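Long-range contacts in hypothetical protein, IPT/TIG domain protein (Bacteroides ovatus, PDB 4HW6), which is of unknown function but probably binds carbohydrates as an auxiliary nutrient-binding protein that joins an IPT/TIG domain to a six-bladed beta-propeller: residues H249-S254 against E266-T271; K272-H277 against N292-I297. All coordinates share one frame; numbering follows the deposited sequence. Where two conformers were deposited one is given.

Interaction 1: residues H249-S254 against E266-T271; sequences HAMISS and EVMMDT
E266 OE2 is gripped twice: S254 OG donates to it at 2.6 Å, meeting the anti lone pair, and K241, in the loop just before strand 242-244, adds a salt bridge. The glutamate chain bends at chi2 (-82°), turning the carboxylate toward S254 of the partner strand. Both partners hold the same oxygen, and the lysine probably stabilises its negative charge.

The backbone pairing beside this bond is irregular. I252 donates from N to V267 O at 2.9 Å, while its carbonyl oxygen accepts from E266 N at 2.7 Å, so two consecutive residues face a single one. Further along, M251 and M268 form a non-hydrogen-bonded pair whose side chains diverge. The last rung, M269 N to A250 O at 3.0 Å, is almost straight at the hydrogen (178°), yet the donor stands well above the carbonyl plane, 59° out of it, as the chain leaves the sheet. Beyond it a water lies 2.8 Å from T271 O and also near H249 O, bridging the two carbonyl oxygens.

Apolar packing gathers around buried I252. Its CD1 lies beside V267 CG1 at 4.0 Å, the two side chains pointing the same way, while its CG1 meets selenium SE of M269 at 3.7 Å, that chain running slantwise to it. I289 of strand 286-291 also packs against I252 and M269. E266 and V267 opposite I252 form a classic beta bulge, where strand 265-268 pairs with strand 251-255 within one antiparallel blade of the beta-propeller.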
loop_
_atom_site.group_PDB
_atom_site.type_symbol
_atom_site.label_atom_id
_atom_site.label_comp_id
_atom_site.label_asym_id
_atom_site.label_seq_id
_atom_site.Cartn_x
_atom_site.Cartn_y
_atom_site.Cartn_z
ATOM N N HIS A 249 -15.963 23.395 -13.773
ATOM C CA HIS A 249 -15.867 24.443 -12.757
ATOM C C HIS A 249 -14.432 24.429 -12.172
ATOM O O HIS A 249 -13.922 23.372 -11.761
ATOM C CB HIS A 249 -16.952 24.184 -11.704
ATOM C CG HIS A 249 -18.327 24.238 -12.288
ATOM N ND1 HIS A 249 -18.962 25.431 -12.541
ATOM C CD2 HIS A 249 -19.123 23.266 -12.796
ATOM C CE1 HIS A 249 -20.134 25.182 -13.117
ATOM N NE2 HIS A 249 -20.251 23.877 -13.287
ATOM N N ALA A 250 -13.789 25.591 -12.143
ATOM C CA ALA A 250 -12.408 25.686 -11.606
ATOM C C ALA A 250 -12.442 26.016 -10.114
ATOM O O ALA A 250 -12.245 27.175 -9.721
ATOM C CB ALA A 250 -11.614 26.757 -12.354
HETATM N N MSE A 251 -12.637 24.986 -9.305
HETATM C CA MSE A 251 -12.829 25.171 -7.869
HETATM C C MSE A 251 -12.899 23.843 -7.161
HETATM O O MSE A 251 -13.021 22.775 -7.800
HETATM C CB MSE A 251 -14.134 25.963 -7.606
HETATM C CG MSE A 251 -15.401 25.233 -8.068
HETATM SE SE MSE A 251 -16.949 26.399 -8.176
HETATM C CE MSE A 251 -16.292 27.733 -9.421
ATOM N N ILE A 252 -12.769 23.904 -5.832
ATOM C CA ILE A 252 -13.111 22.788 -4.991
ATOM C C ILE A 252 -14.460 23.114 -4.341
ATOM O O ILE A 252 -14.667 24.202 -3.808
ATOM C CB ILE A 252 -12.058 22.551 -3.904
ATOM C CG1 ILE A 252 -10.711 22.253 -4.558
ATOM C CG2 ILE A 252 -12.483 21.421 -2.950
ATOM C CD1 ILE A 252 -9.553 22.260 -3.569
ATOM N N SER A 253 -15.345 22.122 -4.376
ATOM C CA SER A 253 -16.652 22.191 -3.775
ATOM C C SER A 253 -16.699 21.238 -2.590
ATOM O O SER A 253 -15.820 20.361 -2.447
ATOM C CB SER A 253 -17.731 21.780 -4.801
ATOM O OG SER A 253 -17.696 22.599 -5.985
ATOM N N SER A 254 -17.745 21.337 -1.780
ATOM C CA SER A 254 -17.981 20.329 -0.749
ATOM C C SER A 254 -19.446 20.061 -0.490
ATOM O O SER A 254 -20.316 20.912 -0.731
ATOM C CB SER A 254 -17.351 20.726 0.594
ATOM O OG SER A 254 -18.031 21.821 1.174
ATOM N N GLU A 266 -15.555 26.274 -2.250
ATOM C CA GLU A 266 -14.670 26.300 -1.066
ATOM C C GLU A 266 -13.464 27.173 -1.398
ATOM O O GLU A 266 -13.062 28.000 -0.589
ATOM C CB GLU A 266 -14.219 24.901 -0.647
ATOM C CG GLU A 266 -15.328 24.039 -0.034
ATOM C CD GLU A 266 -15.576 24.329 1.432
ATOM O OE1 GLU A 266 -14.878 25.200 2.007
ATOM O OE2 GLU A 266 -16.473 23.674 2.034
ATOM N N VAL A 267 -12.898 26.986 -2.591
ATOM C CA VAL A 267 -11.825 27.851 -3.091
ATOM C C VAL A 267 -11.733 27.728 -4.594
ATOM O O VAL A 267 -12.059 26.681 -5.145
ATOM C CB VAL A 267 -10.464 27.485 -2.420
ATOM C CG1 VAL A 267 -9.911 26.169 -2.939
ATOM C CG2 VAL A 267 -9.453 28.627 -2.564
HETATM N N MSE A 268 -11.295 28.789 -5.267
HETATM C CA MSE A 268 -11.028 28.715 -6.709
HETATM C C MSE A 268 -9.771 27.894 -6.956
HETATM O O MSE A 268 -8.841 27.883 -6.142
HETATM C CB MSE A 268 -10.819 30.106 -7.320
HETATM C CG MSE A 268 -12.044 30.994 -7.299
HETATM SE SE MSE A 268 -13.547 30.235 -8.264
HETATM C CE MSE A 268 -12.827 29.884 -10.049
HETATM N N MSE A 269 -9.741 27.226 -8.102
HETATM C CA MSE A 269 -8.548 26.555 -8.596
HETATM C C MSE A 269 -8.118 27.226 -9.891
HETATM O O MSE A 269 -8.886 27.943 -10.538
HETATM C CB MSE A 269 -8.806 25.058 -8.824
HETATM C CG MSE A 269 -8.796 24.237 -7.549
HETATM SE SE MSE A 269 -9.152 22.341 -7.897
HETATM C CE MSE A 269 -7.579 22.019 -9.011
ATOM N N ASP A 270 -6.872 26.997 -10.273
ATOM C CA ASP A 270 -6.328 27.645 -11.449
ATOM C C ASP A 270 -6.562 26.840 -12.743
ATOM O O ASP A 270 -6.182 27.285 -13.823
ATOM C CB ASP A 270 -4.831 27.954 -11.246
ATOM C CG ASP A 270 -3.964 26.706 -11.153
ATOM O OD1 ASP A 270 -4.426 25.556 -11.340
ATOM O OD2 ASP A 270 -2.762 26.889 -10.882
ATOM N N THR A 271 -7.194 25.675 -12.609
ATOM C CA THR A 271 -7.401 24.718 -13.708
ATOM C C THR A 271 -8.741 24.022 -13.539
ATOM O O THR A 271 -9.164 23.723 -12.435
ATOM C CB THR A 271 -6.265 23.665 -13.691
ATOM O OG1 THR A 271 -5.009 24.347 -13.749
ATOM C CG2 THR A 271 -6.340 22.660 -14.874
HETATM O O HOH W 1 -10.996 22.574 -10.687
#

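Interaction 2: residues K272-H277 against N292-I297; sequences KGSNFH and NGKHCI
N292 and N275 meet where the loop after strand 286-291 of a propeller blade folds back over the chain entering strand 276-280, and water does much of the joining. The direct backbone link is modest: N292 N donates to N275 O at 3.1 Å in a bent, weak bond.

Three waters bridge the two segments. One sits between the two backbones, donating to N275 O at 2.8 Å, accepting from G293 N, and lying 2.6 Å from S274 OG. The serine hydroxyl reaches this place because OG stands trans to the backbone N (chi1 -163°), which also sets it against G293 CA at 3.7 Å. N275 O therefore has two donors, one from the loop and one from the solvent. A second water lies 2.7 Å from N292 OD1 and close to F276 O, tying the amide to the entering strand.

Close packing supplies the rest. N292 OD1 rests against the N275-F276 peptide, 3.2 Å from N275 C, without bonding to F276 N, and N275 CB lies close to the same oxygen. The other end of that amide is held from outside, ND2 donating to P337 O, so the group is fixed at both ends; N275 OD1 in turn takes a hydrogen bond from K231. The aliphatic part of K294 passes the S274 hydroxyl, with K294 CE 3.9 Å from S274 OG. The lysine chain bends at chi2 and then runs extended, and NZ donates at 3.1 Å to a water that itself donates to K272 O.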
loop_
_atom_site.group_PDB
_atom_site.type_symbol
_atom_site.label_atom_id
_atom_site.label_comp_id
_atom_site.label_asym_id
_atom_site.label_seq_id
_atom_site.Cartn_x
_atom_site.Cartn_y
_atom_site.Cartn_z
ATOM N N LYS A 272 -9.407 23.771 -14.655
ATOM C CA LYS A 272 -10.594 22.914 -14.678
ATOM C C LYS A 272 -10.471 22.019 -15.896
ATOM O O LYS A 272 -9.450 22.025 -16.589
ATOM C CB LYS A 272 -11.870 23.753 -14.752
ATOM C CG LYS A 272 -11.994 24.636 -15.989
ATOM C CD LYS A 272 -13.334 25.353 -16.048
ATOM C CE LYS A 272 -13.418 26.257 -17.266
ATOM N NZ LYS A 272 -14.782 26.824 -17.388
ATOM N N GLY A 273 -11.502 21.245 -16.171
ATOM C CA GLY A 273 -11.543 20.482 -17.422
ATOM C C GLY A 273 -10.586 19.311 -17.439
ATOM O O GLY A 273 -10.060 18.935 -18.488
ATOM N N SER A 274 -10.373 18.696 -16.285
ATOM C CA SER A 274 -9.332 17.693 -16.133
ATOM C C SER A 274 -9.662 16.840 -14.909
ATOM O O SER A 274 -10.576 17.169 -14.143
ATOM C CB SER A 274 -7.955 18.401 -15.952
ATOM O OG SER A 274 -6.868 17.516 -16.174
ATOM N N ASN A 275 -8.949 15.736 -14.739
ATOM C CA ASN A 275 -9.170 14.870 -13.610
ATOM C C ASN A 275 -8.307 15.378 -12.459
ATOM O O ASN A 275 -7.137 15.745 -12.666
ATOM C CB ASN A 275 -8.735 13.432 -13.938
ATOM C CG ASN A 275 -9.766 12.654 -14.730
ATOM O OD1 ASN A 275 -10.795 13.183 -15.135
ATOM N ND2 ASN A 275 -9.479 11.381 -14.963
ATOM N N PHE A 276 -8.862 15.355 -11.253
ATOM C CA PHE A 276 -8.107 15.665 -10.048
ATOM C C PHE A 276 -8.389 14.574 -9.035
ATOM O O PHE A 276 -9.440 13.949 -9.068
ATOM C CB PHE A 276 -8.518 17.037 -9.471
ATOM C CG PHE A 276 -8.321 18.164 -10.435
ATOM C CD1 PHE A 276 -7.054 18.685 -10.655
ATOM C CD2 PHE A 276 -9.388 18.675 -11.170
ATOM C CE1 PHE A 276 -6.857 19.689 -11.592
ATOM C CE2 PHE A 276 -9.192 19.685 -12.083
ATOM C CZ PHE A 276 -7.922 20.201 -12.294
ATOM N N HIS A 277 -7.454 14.387 -8.125
ATOM C CA HIS A 277 -7.643 13.500 -6.987
ATOM C C HIS A 277 -7.136 14.226 -5.773
ATOM O O HIS A 277 -5.965 14.600 -5.707
ATOM C CB HIS A 277 -6.875 12.203 -7.170
ATOM C CG HIS A 277 -7.140 11.198 -6.096
ATOM N ND1 HIS A 277 -8.382 10.637 -5.893
ATOM C CD2 HIS A 277 -6.329 10.683 -5.142
ATOM C CE1 HIS A 277 -8.320 9.817 -4.858
ATOM N NE2 HIS A 277 -7.083 9.829 -4.384
ATOM N N ASN A 292 -4.144 15.024 -12.197
ATOM C CA ASN A 292 -3.877 13.785 -12.911
ATOM C C ASN A 292 -3.520 13.977 -14.375
ATOM O O ASN A 292 -2.691 13.263 -14.904
ATOM C CB ASN A 292 -5.077 12.811 -12.831
ATOM C CG ASN A 292 -5.626 12.632 -11.431
ATOM O OD1 ASN A 292 -6.815 12.826 -11.211
ATOM N ND2 ASN A 292 -4.773 12.241 -10.475
ATOM N N GLY A 293 -4.175 14.934 -15.029
ATOM C CA GLY A 293 -3.942 15.225 -16.417
ATOM C C GLY A 293 -2.904 16.289 -16.705
ATOM O O GLY A 293 -2.534 16.446 -17.867
ATOM N N LYS A 294 -2.450 17.020 -15.686
ATOM C CA LYS A 294 -1.482 18.111 -15.886
ATOM C C LYS A 294 -0.130 17.890 -15.216
ATOM O O LYS A 294 0.762 18.747 -15.299
ATOM C CB LYS A 294 -2.053 19.454 -15.410
ATOM C CG LYS A 294 -3.417 19.785 -15.953
ATOM C CD LYS A 294 -3.466 19.866 -17.451
ATOM C CE LYS A 294 -4.838 20.379 -17.865
ATOM N NZ LYS A 294 -4.935 20.515 -19.336
ATOM N N HIS A 295 0.050 16.732 -14.592
ATOM C CA HIS A 295 1.389 16.239 -14.246
ATOM C C HIS A 295 2.018 17.030 -13.106
ATOM O O HIS A 295 3.214 17.256 -13.084
ATOM C CB HIS A 295 2.273 16.230 -15.488
ATOM C CG HIS A 295 1.576 15.686 -16.680
ATOM N ND1 HIS A 295 1.114 14.394 -16.723
ATOM C CD2 HIS A 295 1.219 16.261 -17.850
ATOM C CE1 HIS A 295 0.484 14.194 -17.873
ATOM N NE2 HIS A 295 0.551 15.310 -18.585
ATOM N N CYS A 296 1.214 17.372 -12.120
ATOM C CA CYS A 296 1.721 18.127 -10.976
ATOM C C CYS A 296 0.835 17.887 -9.777
ATOM O O CYS A 296 -0.270 17.329 -9.898
ATOM C CB CYS A 296 1.882 19.598 -11.320
ATOM S SG CYS A 296 0.381 20.368 -11.899
ATOM N N ILE A 297 1.373 18.207 -8.604
ATOM C CA ILE A 297 0.660 18.076 -7.354
ATOM C C ILE A 297 0.684 19.439 -6.648
ATOM O O ILE A 297 1.739 20.075 -6.531
ATOM C CB ILE A 297 1.286 16.993 -6.435
ATOM C CG1 ILE A 297 1.256 15.612 -7.101
ATOM C CG2 ILE A 297 0.558 16.973 -5.077
ATOM C CD1 ILE A 297 2.002 14.518 -6.332
HETATM O O HOH W 2 -7.927 21.326 -18.800
HETATM O O HOH W 3 -5.327 17.416 -14.078
HETATM O O HOH W 4 -9.041 11.545 -10.494
#

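Interactions 1 and 2 follow one another along the chain, the first closing at T271 and the second opening at K272, with their centres 12 Å apart. They belong to different sheets: interaction 1 pairs strands 251-255 and 265-268 of one blade, and interaction 2 joins the chain entering strand 276-280 to the loop that links strands 286-291 and 296-301 of the next four-stranded blade. The connecting segment thus carries the chain from blade to blade. The contacts touch directly, M269 CE packing on F276 CE1 at 3.6 Å and H249 O on K272 CB, so packing accompanies the covalent crossing between adjacent blades of the propeller.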